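Local coordinates for protein transcriptional regulator fur family (Xanthomonas campestris pv. campestris, PDB 7DH8) that probably represses zinc-uptake genes by binding their control DNA as a zinc-loaded dimer of the Fur family, at residues A[89-93]-A[94-98]; A[45-48]-A[49-53]; A[58-61]-A[62-66]. One frame throughout, in Å; residues are numbered along the deposited sequence.

The three contacts follow the chain through the helix-rich domain in the order interaction 2, interaction 3, interaction 1. Interaction 2 lies inside helix 44-56, interaction 3 is the loop 58-61 running into the start of helix 62-69, and interaction 1 is the end of helix 80-92 with the turn into strand 96-99. Centres of 2 and 3, and of 2 and 1, are both about 11 Å apart, and each of these pairs touches. V49 of interaction 2 meets L65 of interaction 3 and L90 of interaction 1. Interactions 1 and 3 are about 14 Å apart between centres and do not touch. Three helices thus share one core, consistent with a winged-helix DNA-binding domain, and interaction 1 joins it to a zinc site.

Interaction 1 (A[89-93]-A[94-98]); sequences FLMAN and GFVHK. With ZN (zinc ion), chain B.
The ring of F95 lies against N93, with the carbonyl O of N93 over the centre of one face, 3.8 Å above the plane. N93 CB touches the same ring at F95 CE2, 3.4 Å away. The second ring, F89, has N93 ND2 over one face near the rim; R46, from helix 44-56, also makes a cation-pi contact with F89. N93 ND2 is held there by a 2.8 Å bond to F89 O, which takes the backbone N-H of N93 from the opposite face of its carbonyl plane.

The backbone turn that follows is a Schellman motif closing helix 80-92. G94, with positive phi (73°), is its C-prime residue: F95 N bonds to L90 O (2.9 Å) and G94 N to M91 O (3.0 Å), the latter donor standing well above the carbonyl plane. Beyond the turn, V96 folds back on the helix. V96 CG2 meets L90 CB at 3.8 Å, while CG1, the branch anti to its backbone N (chi1 154°), reaches M91 CG.

H97 points away from the helix and binds zinc through NE2 at 2.0 Å, completing the site with C108, H116 and E131. The Schellman turn thus ends helix 80-92 and delivers the chain into strand 96-99, placing a zinc ligand only a few residues beyond the capped helix end.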
ATOM      1  N   PHE A  89     -18.705  -5.928   2.481  1.00 39.57           N
ATOM      2  CA  PHE A  89     -19.541  -5.152   3.382  1.00 48.97           C
ATOM      3  C   PHE A  89     -18.735  -4.677   4.578  1.00 52.89           C
ATOM      4  O   PHE A  89     -18.746  -3.488   4.919  1.00 56.90           O
ATOM      5  CB  PHE A  89     -20.741  -5.989   3.821  1.00 52.39           C
ATOM      6  CG  PHE A  89     -21.440  -5.458   5.027  1.00 61.01           C
ATOM      7  CD1 PHE A  89     -22.440  -4.517   4.898  1.00 62.93           C
ATOM      8  CD2 PHE A  89     -21.088  -5.892   6.300  1.00 66.42           C
ATOM      9  CE1 PHE A  89     -23.074  -4.018   6.004  1.00 67.46           C
ATOM     10  CE2 PHE A  89     -21.719  -5.397   7.416  1.00 68.02           C
ATOM     11  CZ  PHE A  89     -22.720  -4.463   7.270  1.00 69.77           C
ATOM     12  N   LEU A  90     -18.003  -5.601   5.215  1.00 55.06           N
ATOM     13  CA  LEU A  90     -17.149  -5.243   6.337  1.00 47.91           C
ATOM     14  C   LEU A  90     -16.170  -4.131   5.963  1.00 44.91           C
ATOM     15  O   LEU A  90     -15.945  -3.198   6.741  1.00 45.59           O
ATOM     16  CB  LEU A  90     -16.414  -6.492   6.838  1.00 44.51           C
ATOM     17  CG  LEU A  90     -17.385  -7.555   7.363  1.00 42.54           C
ATOM     18  CD1 LEU A  90     -16.648  -8.839   7.753  1.00 42.86           C
ATOM     19  CD2 LEU A  90     -18.177  -7.007   8.556  1.00 48.66           C
ATOM     20  N   MET A  91     -15.616  -4.175   4.757  1.00 43.86           N
ATOM     21  CA  MET A  91     -14.613  -3.177   4.404  1.00 46.38           C
ATOM     22  C   MET A  91     -15.249  -1.818   4.115  1.00 52.42           C
ATOM     23  O   MET A  91     -14.709  -0.770   4.510  1.00 52.20           O
ATOM     24  CB  MET A  91     -13.816  -3.662   3.198  1.00 42.61           C
ATOM     25  CG  MET A  91     -12.698  -4.681   3.540  1.00 42.36           C
ATOM     26  SD  MET A  91     -11.842  -5.077   2.007  1.00 54.88           S
ATOM     27  CE  MET A  91     -13.186  -5.624   0.982  1.00 62.59           C
ATOM     28  N   ALA A  92     -16.381  -1.808   3.411  1.00 45.89           N
ATOM     29  CA  ALA A  92     -16.947  -0.529   2.996  1.00 52.08           C
ATOM     30  C   ALA A  92     -17.415   0.268   4.206  1.00 59.01           C
ATOM     31  O   ALA A  92     -17.348   1.509   4.208  1.00 62.29           O
ATOM     32  CB  ALA A  92     -18.086  -0.760   1.998  1.00 48.11           C
ATOM     33  N   ASN A  93     -17.817  -0.438   5.260  1.00 56.65           N
ATOM     34  CA  ASN A  93     -18.272   0.133   6.520  1.00 57.26           C
ATOM     35  C   ASN A  93     -17.166   0.277   7.558  1.00 57.22           C
ATOM     36  O   ASN A  93     -17.453   0.601   8.719  1.00 61.51           O
ATOM     37  CB  ASN A  93     -19.403  -0.728   7.061  1.00 55.04           C
ATOM     38  CG  ASN A  93     -20.624  -0.668   6.174  1.00 65.05           C
ATOM     39  OD1 ASN A  93     -21.335   0.336   6.169  1.00 70.92           O
ATOM     40  ND2 ASN A  93     -20.845  -1.710   5.379  1.00 62.50           N
ATOM     41  N   GLY A  94     -15.924   0.013   7.184  1.00 59.35           N
ATOM     42  CA  GLY A  94     -14.801   0.268   8.059  1.00 52.22           C
ATOM     43  C   GLY A  94     -14.638  -0.674   9.228  1.00 49.42           C
ATOM     44  O   GLY A  94     -13.917  -0.326  10.172  1.00 46.36           O
ATOM     45  N   PHE A  95     -15.264  -1.852   9.205  1.00 42.13           N
ATOM     46  CA  PHE A  95     -15.036  -2.839  10.258  1.00 42.03           C
ATOM     47  C   PHE A  95     -13.811  -3.718  10.014  1.00 37.88           C
ATOM     48  O   PHE A  95     -13.352  -4.376  10.941  1.00 35.09           O
ATOM     49  CB  PHE A  95     -16.277  -3.723  10.430  1.00 39.46           C
ATOM     50  CG  PHE A  95     -17.534  -2.933  10.699  1.00 48.48           C
ATOM     51  CD1 PHE A  95     -17.639  -2.133  11.847  1.00 52.56           C
ATOM     52  CD2 PHE A  95     -18.602  -2.964   9.814  1.00 51.99           C
ATOM     53  CE1 PHE A  95     -18.782  -1.409  12.106  1.00 59.94           C
ATOM     54  CE2 PHE A  95     -19.752  -2.239  10.075  1.00 59.94           C
ATOM     55  CZ  PHE A  95     -19.842  -1.456  11.216  1.00 62.67           C
ATOM     56  N   VAL A  96     -13.302  -3.759   8.790  1.00 40.61           N
ATOM     57  CA  VAL A  96     -12.160  -4.594   8.413  1.00 28.86           C
ATOM     58  C   VAL A  96     -11.311  -3.730   7.511  1.00 32.66           C
ATOM     59  O   VAL A  96     -11.848  -2.949   6.722  1.00 36.06           O
ATOM     60  CB  VAL A  96     -12.620  -5.868   7.684  1.00 29.35           C
ATOM     61  CG1 VAL A  96     -11.496  -6.427   6.736  1.00 29.17           C
ATOM     62  CG2 VAL A  96     -13.137  -6.929   8.699  1.00 30.60           C
ATOM     63  N   HIS A  97      -9.997  -3.809   7.655  1.00 27.69           N
ATOM     64  CA  HIS A  97      -9.109  -3.069   6.793  1.00 28.50           C
ATOM     65  C   HIS A  97      -8.381  -4.057   5.914  1.00 33.18           C
ATOM     66  O   HIS A  97      -7.933  -5.096   6.395  1.00 26.57           O
ATOM     67  CB  HIS A  97      -8.068  -2.243   7.578  1.00 28.18           C
ATOM     68  CG  HIS A  97      -8.673  -1.186   8.452  1.00 30.38           C
ATOM     69  ND1 HIS A  97      -9.072   0.037   7.956  1.00 33.69           N
ATOM     70  CD2 HIS A  97      -8.929  -1.156   9.781  1.00 32.75           C
ATOM     71  CE1 HIS A  97      -9.574   0.766   8.941  1.00 34.36           C
ATOM     72  NE2 HIS A  97      -9.467   0.077  10.066  1.00 30.97           N
ATOM     73  N   LYS A  98      -8.226  -3.705   4.643  1.00 28.36           N
ATOM     74  CA  LYS A  98      -7.341  -4.450   3.780  1.00 28.98           C
ATOM     75  C   LYS A  98      -5.988  -3.770   3.801  1.00 29.61           C
ATOM     76  O   LYS A  98      -5.888  -2.575   3.501  1.00 35.44           O
ATOM     77  CB  LYS A  98      -7.856  -4.516   2.340  1.00 29.99           C
ATOM     78  CG  LYS A  98      -6.958  -5.486   1.451  1.00 28.58           C
ATOM     79  CD  LYS A  98      -7.411  -5.406  -0.025  1.00 39.00           C
ATOM     80  CE  LYS A  98      -6.355  -5.987  -0.997  1.00 43.39           C
ATOM     81  NZ  LYS A  98      -6.921  -6.075  -2.410  1.00 46.92           N
TER
HETATM   82 ZN    ZN B 201      -9.871   0.947  11.838  1.00 34.00          ZN

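Interaction 2 (A[45-48]-A[49-53]); sequences IRAN and VLRLI
R51 folds back over A47 one turn earlier in the same helix. The contact is the i to i+4 hydrogen-bond pattern of an alpha-helix, here helix 44-56 of what is probably a winged-helix domain. R51 CB sits 3.1 Å from A47 O, the same oxygen that receives the backbone N-H of R51 at 2.7 Å. CG is anti to the backbone N (chi1 -176°), and CD carries the chain onward until a bend at chi3 (-30°) turns the end back toward the start of the helix. R51 NE then passes N48 OD1 at 4.0 Å, too far for a bond, with the amide oxygen at the edge of the guanidinium, near its plane; the amide and guanidinium planes are 36° apart. CZ and NH2 hang above A47 O, which lies under one face of the guanidinium, towards its rim. At the tip, R51 NH2 comes 4.2 Å from A47 CB. Within this segment the group lies alongside A47 and N48 at van der Waals distance or a little beyond, with no bond from its guanidinium to either.

The other backbone bonds are regular: I45 O, R46 O and N48 O accept the N-H groups of V49, L50 and L52. The helix also shows different sides to different neighbours. V28 of helix 25-35 touches both A47 and R51, while L50 packs on F27 and V31 of that helix; L52 turns to W68 and V69 of helix 62-69. N48 borders L52 twice: its side-chain ND2 is 4.1 Å from L52 CD1, and the backbone O of N48 is 3.1 Å from L52 CG, beside the bond that L52 N makes to that oxygen.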
ATOM      1  N   ILE A  45     -23.503 -14.539   8.385  1.00 65.33           N
ATOM      2  CA  ILE A  45     -22.326 -14.703   7.550  1.00 56.62           C
ATOM      3  C   ILE A  45     -21.333 -13.565   7.776  1.00 51.89           C
ATOM      4  O   ILE A  45     -20.135 -13.802   7.944  1.00 53.83           O
ATOM      5  CB  ILE A  45     -22.721 -14.775   6.063  1.00 30.00           C
ATOM      6  CG1 ILE A  45     -23.533 -16.042   5.787  1.00 30.00           C
ATOM      7  CG2 ILE A  45     -21.485 -14.726   5.180  1.00 30.00           C
ATOM      8  CD1 ILE A  45     -24.183 -16.065   4.423  1.00 30.00           C
ATOM      9  N   ARG A  46     -21.815 -12.323   7.802  1.00 51.34           N
ATOM     10  CA  ARG A  46     -20.917 -11.207   8.069  1.00 54.86           C
ATOM     11  C   ARG A  46     -20.326 -11.288   9.472  1.00 55.22           C
ATOM     12  O   ARG A  46     -19.194 -10.832   9.705  1.00 55.26           O
ATOM     13  CB  ARG A  46     -21.662  -9.885   7.905  1.00 53.25           C
ATOM     14  CG  ARG A  46     -22.046  -9.566   6.504  1.00 48.22           C
ATOM     15  CD  ARG A  46     -23.266  -8.665   6.526  1.00 55.72           C
ATOM     16  NE  ARG A  46     -23.425  -7.972   5.262  1.00 58.95           N
ATOM     17  CZ  ARG A  46     -24.552  -7.386   4.881  1.00 65.65           C
ATOM     18  NH1 ARG A  46     -25.604  -7.402   5.687  1.00 71.93           N
ATOM     19  NH2 ARG A  46     -24.625  -6.784   3.702  1.00 61.83           N
ATOM     20  N   ALA A  47     -21.099 -11.822  10.420  1.00 50.09           N
ATOM     21  CA  ALA A  47     -20.640 -11.915  11.795  1.00 52.57           C
ATOM     22  C   ALA A  47     -19.566 -12.987  11.935  1.00 53.61           C
ATOM     23  O   ALA A  47     -18.569 -12.793  12.656  1.00 50.44           O
ATOM     24  CB  ALA A  47     -21.825 -12.213  12.719  1.00 59.69           C
ATOM     25  N   ASN A  48     -19.750 -14.119  11.242  1.00 47.08           N
ATOM     26  CA  ASN A  48     -18.759 -15.184  11.293  1.00 50.41           C
ATOM     27  C   ASN A  48     -17.490 -14.797  10.554  1.00 49.06           C
ATOM     28  O   ASN A  48     -16.393 -15.194  10.963  1.00 48.85           O
ATOM     29  CB  ASN A  48     -19.331 -16.485  10.718  1.00 53.48           C
ATOM     30  CG  ASN A  48     -18.446 -17.686  11.014  1.00 65.68           C
ATOM     31  OD1 ASN A  48     -17.932 -17.836  12.132  1.00 75.33           O
ATOM     32  ND2 ASN A  48     -18.265 -18.554  10.018  1.00 68.58           N
ATOM     33  N   VAL A  49     -17.603 -14.041   9.462  1.00 48.58           N
ATOM     34  CA  VAL A  49     -16.399 -13.566   8.800  1.00 42.46           C
ATOM     35  C   VAL A  49     -15.678 -12.578   9.703  1.00 41.28           C
ATOM     36  O   VAL A  49     -14.473 -12.694   9.940  1.00 41.39           O
ATOM     37  CB  VAL A  49     -16.735 -12.959   7.428  1.00 42.65           C
ATOM     38  CG1 VAL A  49     -15.526 -12.242   6.850  1.00 34.04           C
ATOM     39  CG2 VAL A  49     -17.100 -14.076   6.482  1.00 50.42           C
ATOM     40  N   LEU A  50     -16.428 -11.624  10.266  1.00 39.61           N
ATOM     41  CA  LEU A  50     -15.842 -10.627  11.145  1.00 36.52           C
ATOM     42  C   LEU A  50     -15.201 -11.297  12.337  1.00 40.65           C
ATOM     43  O   LEU A  50     -14.054 -10.995  12.689  1.00 37.18           O
ATOM     44  CB  LEU A  50     -16.916  -9.629  11.604  1.00 40.49           C
ATOM     45  CG  LEU A  50     -16.441  -8.656  12.689  1.00 45.38           C
ATOM     46  CD1 LEU A  50     -15.320  -7.762  12.153  1.00 48.73           C
ATOM     47  CD2 LEU A  50     -17.587  -7.820  13.235  1.00 55.48           C
ATOM     48  N   ARG A  51     -15.928 -12.246  12.952  1.00 41.19           N
ATOM     49  CA  ARG A  51     -15.413 -12.959  14.118  1.00 45.99           C
ATOM     50  C   ARG A  51     -14.118 -13.694  13.792  1.00 46.19           C
ATOM     51  O   ARG A  51     -13.148 -13.633  14.563  1.00 45.17           O
ATOM     52  CB  ARG A  51     -16.466 -13.935  14.648  1.00 53.73           C
ATOM     53  CG  ARG A  51     -16.054 -14.651  15.931  1.00 62.69           C
ATOM     54  CD  ARG A  51     -16.883 -15.928  16.184  1.00 71.40           C
ATOM     55  NE  ARG A  51     -18.237 -15.833  15.634  1.00 77.95           N
ATOM     56  CZ  ARG A  51     -19.204 -15.050  16.114  1.00 80.49           C
ATOM     57  NH1 ARG A  51     -18.998 -14.278  17.180  1.00 75.58           N
ATOM     58  NH2 ARG A  51     -20.392 -15.044  15.517  1.00 84.38           N
ATOM     59  N   LEU A  52     -14.090 -14.428  12.668  1.00 37.11           N
ATOM     60  CA  LEU A  52     -12.876 -15.130  12.271  1.00 36.18           C
ATOM     61  C   LEU A  52     -11.703 -14.168  12.097  1.00 37.92           C
ATOM     62  O   LEU A  52     -10.583 -14.453  12.540  1.00 47.07           O
ATOM     63  CB  LEU A  52     -13.116 -15.910  10.974  1.00 38.58           C
ATOM     64  CG  LEU A  52     -13.985 -17.193  11.112  1.00 45.90           C
ATOM     65  CD1 LEU A  52     -14.284 -17.810   9.723  1.00 44.97           C
ATOM     66  CD2 LEU A  52     -13.367 -18.208  12.076  1.00 44.64           C
ATOM     67  N   ILE A  53     -11.921 -13.033  11.428  1.00 32.91           N
ATOM     68  CA  ILE A  53     -10.786 -12.128  11.208  1.00 30.87           C
ATOM     69  C   ILE A  53     -10.312 -11.554  12.545  1.00 37.22           C
ATOM     70  O   ILE A  53      -9.116 -11.543  12.841  1.00 42.09           O
ATOM     71  CB  ILE A  53     -11.148 -11.030  10.184  1.00 33.23           C
ATOM     72  CG1 ILE A  53     -11.407 -11.623   8.799  1.00 29.81           C
ATOM     73  CG2 ILE A  53     -10.061  -9.871  10.118  1.00 28.31           C
ATOM     74  CD1 ILE A  53     -12.051 -10.654   7.835  1.00 31.58           C
TER

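Interaction 3 (A[58-61]-A[62-66]); sequences KPVK and AYELL
K61 lays its CB over one face of the Y63 ring, off towards the rim, in a CH-pi contact with CB 4.0 Å from the ring centroid and 24° off its normal. Y63 can offer that face because its CG stands between its backbone N and carbonyl carbon (chi1 68°), which folds the ring back towards the residue before the helix. K61 is the N-cap of helix 62-69. The backbone N-H of K61 runs nearly straight to E64 OE1 (2.9 Å), meeting the carboxylate from above its plane. This is only half of a capping box: the E64 carboxylate takes the N-H of the N-cap residue, and the lysine side chain offers no acceptor for the reciprocal bond. A negative charge here should also suit the helix start. On the inner side, V60 CG1 packs on L65 CB at 4.1 Å and lies 3.9 Å from E64 OE1, while L65 N closes the first helical turn on K61 O (3.0 Å).

K61 NZ reaches away from the helix start and bonds to the carbonyls of V102 and N103. V60 pairs by backbone with F105 of strand 104-107, A62 touches F105 and Y84 of helix 80-92, and L65 packs against V49 and L52 of helix 44-56.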
ATOM      1  N   LYS A  58      -3.257 -12.122  13.421  1.00 47.03           N
ATOM      2  CA  LYS A  58      -2.336 -11.692  12.386  1.00 43.11           C
ATOM      3  C   LYS A  58      -3.211 -11.397  11.179  1.00 37.61           C
ATOM      4  O   LYS A  58      -4.357 -11.880  11.133  1.00 30.97           O
ATOM      5  CB  LYS A  58      -1.301 -12.786  12.047  1.00 44.35           C
ATOM      6  CG  LYS A  58      -0.295 -13.122  13.134  1.00 54.57           C
ATOM      7  CD  LYS A  58       0.993 -12.286  13.078  1.00 52.68           C
ATOM      8  CE  LYS A  58       1.958 -12.659  14.234  1.00 48.49           C
ATOM      9  NZ  LYS A  58       3.000 -13.644  13.735  1.00 54.63           N
ATOM     10  N   PRO A  59      -2.732 -10.635  10.185  1.00 33.24           N
ATOM     11  CA  PRO A  59      -3.569 -10.387   8.999  1.00 30.79           C
ATOM     12  C   PRO A  59      -3.927 -11.691   8.315  1.00 34.21           C
ATOM     13  O   PRO A  59      -3.101 -12.602   8.199  1.00 34.09           O
ATOM     14  CB  PRO A  59      -2.687  -9.521   8.093  1.00 31.99           C
ATOM     15  CG  PRO A  59      -1.829  -8.717   9.100  1.00 27.63           C
ATOM     16  CD  PRO A  59      -1.533  -9.762  10.192  1.00 33.77           C
ATOM     17  N   VAL A  60      -5.154 -11.757   7.841  1.00 29.73           N
ATOM     18  CA  VAL A  60      -5.722 -12.986   7.292  1.00 28.51           C
ATOM     19  C   VAL A  60      -5.773 -12.863   5.775  1.00 34.14           C
ATOM     20  O   VAL A  60      -6.235 -11.842   5.260  1.00 28.40           O
ATOM     21  CB  VAL A  60      -7.130 -13.204   7.861  1.00 34.06           C
ATOM     22  CG1 VAL A  60      -7.798 -14.454   7.237  1.00 36.75           C
ATOM     23  CG2 VAL A  60      -7.055 -13.294   9.361  1.00 38.32           C
ATOM     24  N   LYS A  61      -5.315 -13.903   5.064  1.00 31.68           N
ATOM     25  CA  LYS A  61      -5.475 -13.955   3.623  1.00 31.10           C
ATOM     26  C   LYS A  61      -6.903 -14.336   3.281  1.00 27.95           C
ATOM     27  O   LYS A  61      -7.558 -15.091   4.015  1.00 27.81           O
ATOM     28  CB  LYS A  61      -4.517 -14.976   3.010  1.00 34.91           C
ATOM     29  CG  LYS A  61      -3.063 -14.543   3.188  1.00 43.52           C
ATOM     30  CD  LYS A  61      -2.722 -13.735   1.983  1.00 45.77           C
ATOM     31  CE  LYS A  61      -1.495 -12.939   2.124  1.00 46.36           C
ATOM     32  NZ  LYS A  61      -1.265 -12.324   0.800  1.00 39.42           N
ATOM     33  N   ALA A  62      -7.396 -13.820   2.151  1.00 28.40           N
ATOM     34  CA  ALA A  62      -8.748 -14.188   1.731  1.00 31.25           C
ATOM     35  C   ALA A  62      -8.930 -15.697   1.643  1.00 29.93           C
ATOM     36  O   ALA A  62      -9.951 -16.216   2.086  1.00 34.19           O
ATOM     37  CB  ALA A  62      -9.090 -13.526   0.401  1.00 31.12           C
ATOM     38  N   TYR A  63      -7.982 -16.424   1.021  1.00 29.57           N
ATOM     39  CA  TYR A  63      -8.175 -17.882   0.939  1.00 36.46           C
ATOM     40  C   TYR A  63      -8.114 -18.569   2.303  1.00 33.72           C
ATOM     41  O   TYR A  63      -8.660 -19.663   2.482  1.00 36.51           O
ATOM     42  CB  TYR A  63      -7.158 -18.529   0.008  1.00 37.91           C
ATOM     43  CG  TYR A  63      -5.744 -18.483   0.531  1.00 40.68           C
ATOM     44  CD1 TYR A  63      -5.303 -19.394   1.489  1.00 38.40           C
ATOM     45  CD2 TYR A  63      -4.847 -17.527   0.065  1.00 40.70           C
ATOM     46  CE1 TYR A  63      -4.025 -19.330   1.950  1.00 33.57           C
ATOM     47  CE2 TYR A  63      -3.557 -17.474   0.533  1.00 35.29           C
ATOM     48  CZ  TYR A  63      -3.163 -18.385   1.457  1.00 34.88           C
ATOM     49  OH  TYR A  63      -1.863 -18.377   1.930  1.00 49.10           O
ATOM     50  N   GLU A  64      -7.437 -17.979   3.275  1.00 29.65           N
ATOM     51  CA  GLU A  64      -7.504 -18.564   4.605  1.00 31.35           C
ATOM     52  C   GLU A  64      -8.881 -18.367   5.199  1.00 35.56           C
ATOM     53  O   GLU A  64      -9.393 -19.224   5.916  1.00 36.17           O
ATOM     54  CB  GLU A  64      -6.455 -17.914   5.527  1.00 34.67           C
ATOM     55  CG  GLU A  64      -5.067 -18.311   5.186  1.00 38.13           C
ATOM     56  CD  GLU A  64      -4.091 -17.509   6.006  1.00 46.48           C
ATOM     57  OE1 GLU A  64      -4.452 -16.356   6.369  1.00 37.56           O
ATOM     58  OE2 GLU A  64      -2.982 -18.031   6.275  1.00 41.66           O
ATOM     59  N   LEU A  65      -9.470 -17.201   4.967  1.00 36.15           N
ATOM     60  CA  LEU A  65     -10.787 -16.957   5.537  1.00 35.60           C
ATOM     61  C   LEU A  65     -11.799 -17.943   4.971  1.00 35.01           C
ATOM     62  O   LEU A  65     -12.663 -18.446   5.690  1.00 45.13           O
ATOM     63  CB  LEU A  65     -11.197 -15.506   5.241  1.00 36.79           C
ATOM     64  CG  LEU A  65     -12.635 -15.079   5.472  1.00 44.31           C
ATOM     65  CD1 LEU A  65     -12.925 -15.100   6.987  1.00 38.53           C
ATOM     66  CD2 LEU A  65     -12.847 -13.675   4.881  1.00 44.66           C
ATOM     67  N   LEU A  66     -11.702 -18.233   3.676  1.00 35.63           N
ATOM     68  CA  LEU A  66     -12.631 -19.199   3.091  1.00 41.54           C
ATOM     69  C   LEU A  66     -12.447 -20.587   3.672  1.00 42.16           C
ATOM     70  O   LEU A  66     -13.432 -21.235   4.031  1.00 49.39           O
ATOM     71  CB  LEU A  66     -12.462 -19.272   1.587  1.00 44.35           C
ATOM     72  CG  LEU A  66     -13.512 -18.305   1.112  1.00 58.90           C
ATOM     73  CD1 LEU A  66     -12.877 -16.871   1.119  1.00 60.45           C
ATOM     74  CD2 LEU A  66     -14.058 -18.758  -0.202  1.00 66.73           C
TER